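Local atomic coordinates of putative siderophore-degrading esterase (Eurofung) (Emericella nidulans, PDB entry 6GUO), a protein that hydrolyses the ester bonds of the bacterial siderophore enterobactin, an activity required for intracellular release of its iron. Residues A[173-178]-A[218-223]; A[56-61]-A[104-109]. All coordinates share one frame; numbering follows the deposited sequence.

Contact 1 (A[173-178]-A[218-223]); sequences HALFTK and PVLRLS
Leu175, near the end of helix 166-177, divides its two methyls between Pro218 and Leu220. Leu175 CD1 lies against the proline ring, 3.5 Å from Pro218 CB, tighter than a usual carbon contact, and 3.6 Å from Pro218 CG. The other methyl reaches the strand: Leu175 CD2 meets Leu220 CD2 at 3.9 Å. The leucine crosses both partners at roughly a right angle, one methyl on the loop residue Pro218 and the other on Leu220 of strand 219-225. Its CG stands anti to the backbone N (chi1 171°), which sets the two methyls against Pro218 and Leu220. Behind this first shell, Tyr185 of the neighbouring strand 184-188 also touches Leu175, while Leu271 packs on both Pro218 and Leu220. On the helix, the hydroxyl of Thr177 donates to His173 O (OG1 to O 2.8 Å) from above the carbonyl plane, on the face opposite to the Thr177 N bond. The His173 ring is held by Glu202 and Asp132. The helix that follows the probable nucleophile elbow of this alpha/beta-hydrolase thus lies on the central sheet through buried hydrocarbon, and no hydrogen bond joins the two segments: their contact rests on close fit and probably on exclusion of water.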
loop_
_atom_site.group_PDB
_atom_site.type_symbol
_atom_site.label_atom_id
_atom_site.label_comp_id
_atom_site.label_asym_id
_atom_site.label_seq_id
_atom_site.Cartn_x
_atom_site.Cartn_y
_atom_site.Cartn_z
ATOM N N HIS A 173 0.315 17.143 16.835
ATOM C CA HIS A 173 0.781 18.500 17.152
ATOM C C HIS A 173 0.081 19.571 16.299
ATOM O O HIS A 173 -0.351 20.597 16.827
ATOM C CB HIS A 173 2.301 18.602 17.007
ATOM C CG HIS A 173 2.826 19.982 17.229
ATOM N ND1 HIS A 173 2.846 20.576 18.471
ATOM C CD2 HIS A 173 3.313 20.900 16.364
ATOM C CE1 HIS A 173 3.343 21.795 18.364
ATOM N NE2 HIS A 173 3.632 22.017 17.095
ATOM N N ALA A 174 -0.047 19.317 14.996
ATOM C CA ALA A 174 -0.758 20.221 14.095
ATOM C C ALA A 174 -2.211 20.392 14.540
ATOM O O ALA A 174 -2.670 21.517 14.720
ATOM C CB ALA A 174 -0.691 19.716 12.661
ATOM N N LEU A 175 -2.912 19.274 14.752
ATOM C CA LEU A 175 -4.296 19.301 15.254
ATOM C C LEU A 175 -4.465 20.124 16.545
ATOM O O LEU A 175 -5.347 20.982 16.627
ATOM C CB LEU A 175 -4.819 17.871 15.480
ATOM C CG LEU A 175 -6.162 17.692 16.199
ATOM C CD1 LEU A 175 -7.284 18.387 15.450
ATOM C CD2 LEU A 175 -6.476 16.215 16.379
ATOM N N PHE A 176 -3.619 19.867 17.539
ATOM C CA PHE A 176 -3.812 20.445 18.870
ATOM C C PHE A 176 -3.420 21.916 18.969
ATOM O O PHE A 176 -3.997 22.632 19.774
ATOM C CB PHE A 176 -3.083 19.629 19.950
ATOM C CG PHE A 176 -3.539 18.191 20.053
ATOM C CD1 PHE A 176 -4.879 17.834 19.864
ATOM C CD2 PHE A 176 -2.626 17.189 20.359
ATOM C CE1 PHE A 176 -5.282 16.515 19.963
ATOM C CE2 PHE A 176 -3.029 15.867 20.459
ATOM C CZ PHE A 176 -4.359 15.529 20.261
ATOM N N THR A 177 -2.460 22.361 18.154
ATOM C CA THR A 177 -1.974 23.752 18.208
ATOM C C THR A 177 -2.471 24.648 17.067
ATOM O O THR A 177 -2.560 25.870 17.242
ATOM C CB THR A 177 -0.434 23.801 18.257
ATOM O OG1 THR A 177 0.114 23.300 17.037
ATOM C CG2 THR A 177 0.093 22.984 19.430
ATOM N N LYS A 178 -2.780 24.060 15.912
ATOM C CA LYS A 178 -3.270 24.815 14.760
ATOM C C LYS A 178 -4.350 23.983 14.043
ATOM O O LYS A 178 -4.154 23.559 12.906
ATOM C CB LYS A 178 -2.084 25.183 13.849
ATOM C CG LYS A 178 -2.324 26.384 12.934
ATOM C CD LYS A 178 -1.026 26.981 12.388
ATOM C CE LYS A 178 -0.487 26.222 11.182
ATOM N NZ LYS A 178 0.766 26.820 10.636
ATOM N N PRO A 218 -12.220 19.920 13.153
ATOM C CA PRO A 218 -11.309 18.909 12.625
ATOM C C PRO A 218 -11.814 17.475 12.751
ATOM O O PRO A 218 -12.658 17.173 13.599
ATOM C CB PRO A 218 -10.050 19.105 13.473
ATOM C CG PRO A 218 -10.560 19.631 14.762
ATOM C CD PRO A 218 -11.712 20.510 14.405
ATOM N N VAL A 219 -11.274 16.618 11.892
ATOM C CA VAL A 219 -11.544 15.187 11.890
ATOM C C VAL A 219 -10.212 14.505 12.168
ATOM O O VAL A 219 -9.195 14.915 11.613
ATOM C CB VAL A 219 -12.113 14.742 10.528
ATOM C CG1 VAL A 219 -12.258 13.226 10.456
ATOM C CG2 VAL A 219 -13.453 15.424 10.273
ATOM N N LEU A 220 -10.221 13.487 13.031
ATOM C CA LEU A 220 -9.012 12.708 13.351
ATOM C C LEU A 220 -9.263 11.210 13.193
ATOM O O LEU A 220 -10.273 10.693 13.670
ATOM C CB LEU A 220 -8.550 12.987 14.787
ATOM C CG LEU A 220 -7.389 12.151 15.346
ATOM C CD1 LEU A 220 -6.103 12.372 14.560
ATOM C CD2 LEU A 220 -7.173 12.449 16.819
ATOM N N ARG A 221 -8.322 10.521 12.546
ATOM C CA ARG A 221 -8.270 9.063 12.554
ATOM C C ARG A 221 -6.964 8.635 13.200
ATOM O O ARG A 221 -5.891 8.975 12.707
ATOM C CB ARG A 221 -8.368 8.472 11.149
ATOM C CG ARG A 221 -8.555 6.955 11.165
ATOM C CD ARG A 221 -8.764 6.395 9.771
ATOM N NE ARG A 221 -9.278 5.017 9.788
ATOM C CZ ARG A 221 -8.586 3.908 9.502
ATOM N NH1 ARG A 221 -9.204 2.727 9.555
ATOM N NH2 ARG A 221 -7.300 3.945 9.159
ATOM N N LEU A 222 -7.076 7.910 14.313
ATOM C CA LEU A 222 -5.937 7.291 14.986
ATOM C C LEU A 222 -5.849 5.842 14.564
ATOM O O LEU A 222 -6.869 5.205 14.314
ATOM C CB LEU A 222 -6.113 7.350 16.504
ATOM C CG LEU A 222 -5.913 8.738 17.112
ATOM C CD1 LEU A 222 -6.596 8.835 18.462
ATOM C CD2 LEU A 222 -4.427 9.049 17.228
ATOM N N SER A 223 -4.633 5.311 14.500
ATOM C CA SER A 223 -4.461 3.887 14.231
ATOM C C SER A 223 -3.177 3.340 14.824
ATOM O O SER A 223 -2.250 4.091 15.139
ATOM C CB SER A 223 -4.521 3.605 12.724
ATOM O OG SER A 223 -3.382 4.120 12.055
#

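Contact 2 (A[56-61]-A[104-109]); sequences YLVDGN and YDLTPP
Leu106, of the short helix 102-106, has the most surface buried here and points its two methyls at neighbouring residues, Val58 and Asp59. CD2 packs against the branch point of the valine, with Leu106 CD2 to Val58 CB 3.8 Å and the same methyl to Val58 CG2 3.9 Å; CG1 is slightly more distant. The valine and leucine run alongside one another, pointing opposite ways. Leu106 CG is anti to its own carbonyl carbon (chi1 -58°), a rotation that sets the fork against Val58 and Asp59. In this alpha/beta-hydrolase, Val58 belongs to a parallel strand in the middle of the central sheet, and its side chain touches residues of the probable nucleophile elbow where strand 156-164 ends. Phe170 of the helix behind that elbow packs on both Val58 and Leu106, and Tyr166 adds to the cover of the leucine. Asp59, the residue after Val58, has a left-handed backbone conformation (phi 52°, psi 47°). Its carboxylate meets the leucine at CD1, with Asp59 OD1 to Leu106 CD1 3.9 Å and OD2 to the same methyl 4.1 Å. This is van der Waals contact alone; the polar partner of OD1 is Arg102 NE, in a salt bridge to the first residue of the helix that carries Leu106.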
loop_
_atom_site.group_PDB
_atom_site.type_symbol
_atom_site.label_atom_id
_atom_site.label_comp_id
_atom_site.label_asym_id
_atom_site.label_seq_id
_atom_site.Cartn_x
_atom_site.Cartn_y
_atom_site.Cartn_z
ATOM N N TYR A 56 -1.650 15.523 2.208
ATOM C CA TYR A 56 -0.262 15.879 2.464
ATOM C C TYR A 56 0.356 14.792 3.333
ATOM O O TYR A 56 -0.226 14.398 4.344
ATOM C CB TYR A 56 -0.183 17.259 3.137
ATOM C CG TYR A 56 -0.557 18.373 2.187
ATOM C CD1 TYR A 56 0.424 19.123 1.541
ATOM C CD2 TYR A 56 -1.893 18.654 1.897
ATOM C CE1 TYR A 56 0.089 20.126 0.643
ATOM C CE2 TYR A 56 -2.238 19.656 0.999
ATOM C CZ TYR A 56 -1.243 20.393 0.381
ATOM O OH TYR A 56 -1.576 21.382 -0.513
ATOM N N LEU A 57 1.527 14.304 2.929
ATOM C CA LEU A 57 2.199 13.201 3.605
ATOM C C LEU A 57 3.567 13.645 4.111
ATOM O O LEU A 57 4.360 14.160 3.337
ATOM C CB LEU A 57 2.396 12.033 2.639
ATOM C CG LEU A 57 1.228 11.580 1.761
ATOM C CD1 LEU A 57 1.723 10.567 0.736
ATOM C CD2 LEU A 57 0.128 10.980 2.606
ATOM N N VAL A 58 3.839 13.432 5.398
ATOM C CA VAL A 58 5.212 13.582 5.922
ATOM C C VAL A 58 5.889 12.211 5.880
ATOM O O VAL A 58 5.212 11.207 5.709
ATOM C CB VAL A 58 5.260 14.260 7.305
ATOM C CG1 VAL A 58 4.701 15.673 7.193
ATOM C CG2 VAL A 58 4.529 13.459 8.379
ATOM N N ASP A 59 7.217 12.168 6.001
ATOM C CA ASP A 59 8.021 11.009 5.534
ATOM C C ASP A 59 7.661 10.693 4.084
ATOM O O ASP A 59 7.403 9.534 3.716
ATOM C CB ASP A 59 7.826 9.753 6.395
ATOM C CG ASP A 59 8.346 9.911 7.800
ATOM O OD1 ASP A 59 9.464 10.447 7.981
ATOM O OD2 ASP A 59 7.655 9.459 8.734
ATOM N N GLY A 60 7.624 11.742 3.273
ATOM C CA GLY A 60 7.098 11.672 1.912
ATOM C C GLY A 60 7.662 10.570 1.035
ATOM O O GLY A 60 6.914 9.917 0.298
ATOM N N ASN A 61 8.973 10.344 1.137
ATOM C CA ASN A 61 9.653 9.344 0.302
ATOM C C ASN A 61 9.152 7.920 0.558
ATOM O O ASN A 61 9.257 7.071 -0.323
ATOM C CB ASN A 61 11.176 9.345 0.499
ATOM C CG ASN A 61 11.786 10.729 0.458
ATOM O OD1 ASN A 61 11.786 11.431 1.460
ATOM N ND2 ASN A 61 12.337 11.114 -0.689
ATOM N N TYR A 104 14.083 16.023 13.650
ATOM C CA TYR A 104 13.978 17.470 13.866
ATOM C C TYR A 104 12.656 18.012 13.309
ATOM O O TYR A 104 11.928 18.723 14.007
ATOM C CB TYR A 104 15.161 18.211 13.237
ATOM C CG TYR A 104 15.072 19.707 13.420
ATOM C CD1 TYR A 104 15.229 20.280 14.679
ATOM C CD2 TYR A 104 14.802 20.548 12.342
ATOM C CE1 TYR A 104 15.135 21.653 14.860
ATOM C CE2 TYR A 104 14.703 21.923 12.512
ATOM C CZ TYR A 104 14.873 22.472 13.771
ATOM O OH TYR A 104 14.780 23.836 13.946
ATOM N N ASP A 105 12.351 17.665 12.059
ATOM C CA ASP A 105 11.176 18.201 11.375
ATOM C C ASP A 105 9.840 17.841 12.023
ATOM O O ASP A 105 8.905 18.638 11.962
ATOM C CB ASP A 105 11.137 17.775 9.899
ATOM C CG ASP A 105 12.117 18.543 9.033
ATOM O OD1 ASP A 105 12.636 17.941 8.078
ATOM O OD2 ASP A 105 12.370 19.736 9.284
ATOM N N LEU A 106 9.756 16.663 12.638
ATOM C CA LEU A 106 8.477 16.113 13.092
ATOM C C LEU A 106 8.199 16.218 14.594
ATOM O O LEU A 106 7.074 15.954 15.016
ATOM C CB LEU A 106 8.370 14.646 12.639
ATOM C CG LEU A 106 8.472 14.433 11.123
ATOM C CD1 LEU A 106 8.446 12.948 10.786
ATOM C CD2 LEU A 106 7.362 15.163 10.379
ATOM N N THR A 107 9.187 16.607 15.398
ATOM C CA THR A 107 8.993 16.728 16.846
ATOM C C THR A 107 8.772 18.186 17.251
ATOM O O THR A 107 9.489 19.072 16.776
ATOM C CB THR A 107 10.179 16.162 17.631
ATOM O OG1 THR A 107 11.395 16.768 17.179
ATOM C CG2 THR A 107 10.258 14.645 17.449
ATOM N N PRO A 108 7.775 18.441 18.121
ATOM C CA PRO A 108 7.487 19.823 18.506
ATOM C C PRO A 108 8.492 20.400 19.501
ATOM O O PRO A 108 9.117 19.645 20.253
ATOM C CB PRO A 108 6.094 19.728 19.130
ATOM C CG PRO A 108 6.006 18.343 19.658
ATOM C CD PRO A 108 6.821 17.492 18.726
ATOM N N PRO A 109 8.659 21.736 19.497
ATOM C CA PRO A 109 9.537 22.359 20.478
ATOM C C PRO A 109 8.890 22.297 21.856
ATOM O O PRO A 109 7.675 22.477 21.975
ATOM C CB PRO A 109 9.657 23.798 19.979
ATOM C CG PRO A 109 8.379 24.053 19.271
ATOM C CD PRO A 109 7.928 22.739 18.698
#

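Both contacts are buried, centred on a leucine, and set secondary structure against the same central sheet, yet they meet different strands: contact 1 reaches strand 219-225, next to the outermost strand 273-279, whereas contact 2 involves the more central strand 52-58. Contact 1 is wholly hydrocarbon between its segments. Contact 2 adds a charged group and lies beside the probable nucleophile elbow. Helix 166-177 serves both, covering contact 2 and supplying, with its last turn, one side of contact 1. They also touch directly, with His173 ND1 3.4 Å from Pro108 CB, although their centres are 14 Å apart.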